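Local coordinates for protein serine racemase (Enterococcus faecalis, PDB 4ECL) that belongs to the alanine racemase family and forms the cytoplasmic part of VanTG, with an N-terminal domain of the TIM-barrel type, at residues Asn21-Ala26 with Tyr205-Tyr210. Numbering follows the deposited sequence.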
ATOM      1  N   ASN A  21      15.891  -9.665  22.395  1.00 22.07           N
ATOM      2  CA  ASN A  21      16.893  -9.800  23.444  1.00 26.73           C
ATOM      3  C   ASN A  21      17.793  -8.578  23.578  1.00 26.89           C
ATOM      4  O   ASN A  21      18.086  -8.141  24.695  1.00 26.76           O
ATOM      5  CB  ASN A  21      17.753 -11.053  23.238  1.00 33.79           C
ATOM      6  CG  ASN A  21      16.995 -12.338  23.526  1.00 44.07           C
ATOM      7  OD1 ASN A  21      16.239 -12.430  24.495  1.00 46.91           O
ATOM      8  ND2 ASN A  21      17.195 -13.342  22.681  1.00 47.41           N
ATOM      9  N   THR A  22      18.236  -8.034  22.450  1.00 23.02           N
ATOM     10  CA  THR A  22      19.136  -6.886  22.467  1.00 28.02           C
ATOM     11  C   THR A  22      18.450  -5.688  23.099  1.00 27.06           C
ATOM     12  O   THR A  22      19.050  -4.934  23.874  1.00 23.56           O
ATOM     13  CB  THR A  22      19.604  -6.502  21.057  1.00 32.00           C
ATOM     14  OG1 THR A  22      20.371  -7.577  20.498  1.00 34.41           O
ATOM     15  CG2 THR A  22      20.463  -5.246  21.099  1.00 29.44           C
ATOM     16  N   LEU A  23      17.178  -5.526  22.770  1.00 27.22           N
ATOM     17  CA  LEU A  23      16.404  -4.409  23.267  1.00 24.67           C
ATOM     18  C   LEU A  23      16.120  -4.550  24.763  1.00 26.45           C
ATOM     19  O   LEU A  23      16.281  -3.597  25.520  1.00 26.34           O
ATOM     20  CB  LEU A  23      15.104  -4.277  22.458  1.00 23.64           C
ATOM     21  CG  LEU A  23      15.295  -3.788  21.015  1.00 25.15           C
ATOM     22  CD1 LEU A  23      14.019  -3.933  20.202  1.00 22.70           C
ATOM     23  CD2 LEU A  23      15.806  -2.345  20.968  1.00 24.48           C
ATOM     24  N   GLN A  24      15.705  -5.740  25.191  1.00 27.67           N
ATOM     25  CA  GLN A  24      15.414  -5.962  26.604  1.00 29.06           C
ATOM     26  C   GLN A  24      16.655  -5.706  27.458  1.00 33.23           C
ATOM     27  O   GLN A  24      16.552  -5.227  28.579  1.00 26.94           O
ATOM     28  CB  GLN A  24      14.902  -7.384  26.842  1.00 31.62           C
ATOM     29  CG  GLN A  24      13.490  -7.616  26.337  1.00 37.89           C
ATOM     30  CD  GLN A  24      13.095  -9.088  26.320  1.00 42.95           C
ATOM     31  OE1 GLN A  24      13.949  -9.982  26.242  1.00 41.93           O
ATOM     32  NE2 GLN A  24      11.788  -9.345  26.383  1.00 42.93           N
ATOM     33  N   LYS A  25      17.825  -6.021  26.908  1.00 36.39           N
ATOM     34  CA  LYS A  25      19.091  -5.832  27.608  1.00 36.59           C
ATOM     35  C   LYS A  25      19.364  -4.368  27.905  1.00 31.46           C
ATOM     36  O   LYS A  25      19.938  -4.035  28.935  1.00 36.09           O
ATOM     37  CB  LYS A  25      20.251  -6.387  26.779  1.00 42.19           C
ATOM     38  CG  LYS A  25      20.615  -7.832  27.067  1.00 49.93           C
ATOM     39  CD  LYS A  25      21.868  -8.217  26.298  1.00 53.19           C
ATOM     40  CE  LYS A  25      22.943  -7.146  26.446  1.00 54.23           C
ATOM     41  NZ  LYS A  25      24.168  -7.473  25.663  1.00 59.48           N
ATOM     42  N   ALA A  26      18.966  -3.495  26.994  1.00 31.46           N
ATOM     43  CA  ALA A  26      19.179  -2.070  27.186  1.00 35.92           C
ATOM     44  C   ALA A  26      18.135  -1.457  28.127  1.00 39.65           C
ATOM     45  O   ALA A  26      18.214  -0.277  28.471  1.00 45.00           O
ATOM     46  CB  ALA A  26      19.190  -1.350  25.847  1.00 39.05           C
ATOM     47  N   TYR A 205      13.438   5.501  19.327  1.00 22.27           N
ATOM     48  CA  TYR A 205      14.500   6.480  19.537  1.00 27.85           C
ATOM     49  C   TYR A 205      14.520   7.040  20.972  1.00 26.22           C
ATOM     50  O   TYR A 205      15.527   7.601  21.423  1.00 29.24           O
ATOM     51  CB  TYR A 205      14.423   7.592  18.489  1.00 27.99           C
ATOM     52  CG  TYR A 205      14.900   7.143  17.126  1.00 28.65           C
ATOM     53  CD1 TYR A 205      16.257   7.116  16.818  1.00 32.23           C
ATOM     54  CD2 TYR A 205      13.999   6.736  16.154  1.00 34.34           C
ATOM     55  CE1 TYR A 205      16.711   6.699  15.568  1.00 30.57           C
ATOM     56  CE2 TYR A 205      14.437   6.318  14.899  1.00 35.79           C
ATOM     57  CZ  TYR A 205      15.794   6.301  14.611  1.00 36.69           C
ATOM     58  OH  TYR A 205      16.228   5.887  13.363  1.00 37.09           O
ATOM     59  N   GLY A 206      13.411   6.875  21.685  1.00 25.47           N
ATOM     60  CA  GLY A 206      13.341   7.279  23.083  1.00 26.47           C
ATOM     61  C   GLY A 206      14.279   6.419  23.907  1.00 25.37           C
ATOM     62  O   GLY A 206      15.003   6.911  24.782  1.00 28.30           O
ATOM     63  N   LEU A 207      14.253   5.120  23.624  1.00 26.20           N
ATOM     64  CA  LEU A 207      15.206   4.178  24.211  1.00 27.29           C
ATOM     65  C   LEU A 207      16.632   4.493  23.767  1.00 28.70           C
ATOM     66  O   LEU A 207      17.529   4.622  24.593  1.00 27.49           O
ATOM     67  CB  LEU A 207      14.861   2.740  23.811  1.00 22.08           C
ATOM     68  CG  LEU A 207      15.857   1.676  24.267  1.00 26.09           C
ATOM     69  CD1 LEU A 207      16.131   1.775  25.782  1.00 28.07           C
ATOM     70  CD2 LEU A 207      15.335   0.300  23.900  1.00 30.58           C
ATOM     71  N   LEU A 208      16.837   4.614  22.459  1.00 29.75           N
ATOM     72  CA  LEU A 208      18.182   4.807  21.905  1.00 29.47           C
ATOM     73  C   LEU A 208      18.833   6.126  22.303  1.00 24.69           C
ATOM     74  O   LEU A 208      20.049   6.186  22.499  1.00 31.45           O
ATOM     75  CB  LEU A 208      18.156   4.718  20.374  1.00 27.25           C
ATOM     76  CG  LEU A 208      17.732   3.396  19.743  1.00 27.54           C
ATOM     77  CD1 LEU A 208      17.742   3.528  18.216  1.00 25.17           C
ATOM     78  CD2 LEU A 208      18.641   2.267  20.204  1.00 27.64           C
ATOM     79  N   ASN A 209      18.031   7.183  22.388  1.00 27.52           N
ATOM     80  CA  ASN A 209      18.562   8.521  22.638  1.00 31.55           C
ATOM     81  C   ASN A 209      18.276   9.091  24.038  1.00 34.73           C
ATOM     82  O   ASN A 209      18.916  10.063  24.465  1.00 31.88           O
ATOM     83  CB  ASN A 209      18.090   9.485  21.542  1.00 28.15           C
ATOM     84  CG  ASN A 209      18.929   9.376  20.275  1.00 33.38           C
ATOM     85  OD1 ASN A 209      20.132   9.141  20.347  1.00 34.20           O
ATOM     86  ND2 ASN A 209      18.296   9.537  19.114  1.00 30.03           N
ATOM     87  N   TYR A 210      17.314   8.494  24.741  1.00 31.96           N
ATOM     88  CA  TYR A 210      16.994   8.902  26.110  1.00 27.21           C
ATOM     89  C   TYR A 210      16.937   7.675  27.032  1.00 22.05           C
ATOM     90  O   TYR A 210      15.940   7.434  27.716  1.00 21.39           O
ATOM     91  CB  TYR A 210      15.691   9.742  26.132  1.00 26.60           C
ATOM     92  CG  TYR A 210      15.881  11.046  25.391  1.00 28.80           C
ATOM     93  CD1 TYR A 210      15.744  11.107  24.009  1.00 28.22           C
ATOM     94  CD2 TYR A 210      16.265  12.202  26.061  1.00 30.50           C
ATOM     95  CE1 TYR A 210      15.962  12.284  23.319  1.00 28.90           C
ATOM     96  CE2 TYR A 210      16.480  13.393  25.375  1.00 28.91           C
ATOM     97  CZ  TYR A 210      16.329  13.424  24.004  1.00 28.45           C
ATOM     98  OH  TYR A 210      16.551  14.589  23.303  1.00 26.57           O
TER
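Leu207 holds its CG anti to the backbone N (chi1 175°), which carries CG toward helix 13-25, and chi2 of 52° spreads the two methyls to different partners. Leu23 turns the other way about its first bond, with CG anti to its own carbonyl carbon (chi1 -71°), which swings its methyl end round to meet Leu207. The two leucines cross obliquely and touch through one methyl each, Leu23 CD2 lying 4.0 Å from Leu207 CD2. The second branch of Leu207 reaches the end of the segment 21-26: its CD1 lies 4.4 Å from Ala26 CB and 4.0 Å from Ala26 O. One fork thus serves two partners three residues apart in the sequence, while the backbones stay well separated, with 8.0 Å between the CA atoms of Ala26 and Leu207.

In the fold, the contact joins helix 13-25, which leads into strand 32-36, to helix 204-209, which lies between strands 198-200 and 217-220; strands 32-36 and 217-220 are neighbours in the parallel barrel sheet. Leu23 is buried and also packs on Leu33 of strand 32-36 and on Leu239. No hydrogen bond across the two segments sets the direction of the contact, and only 134 Å² is buried between them: the link is slight and largely apolar, methyl against methyl, with the Ala26 carbonyl oxygen met across it by a methyl alone.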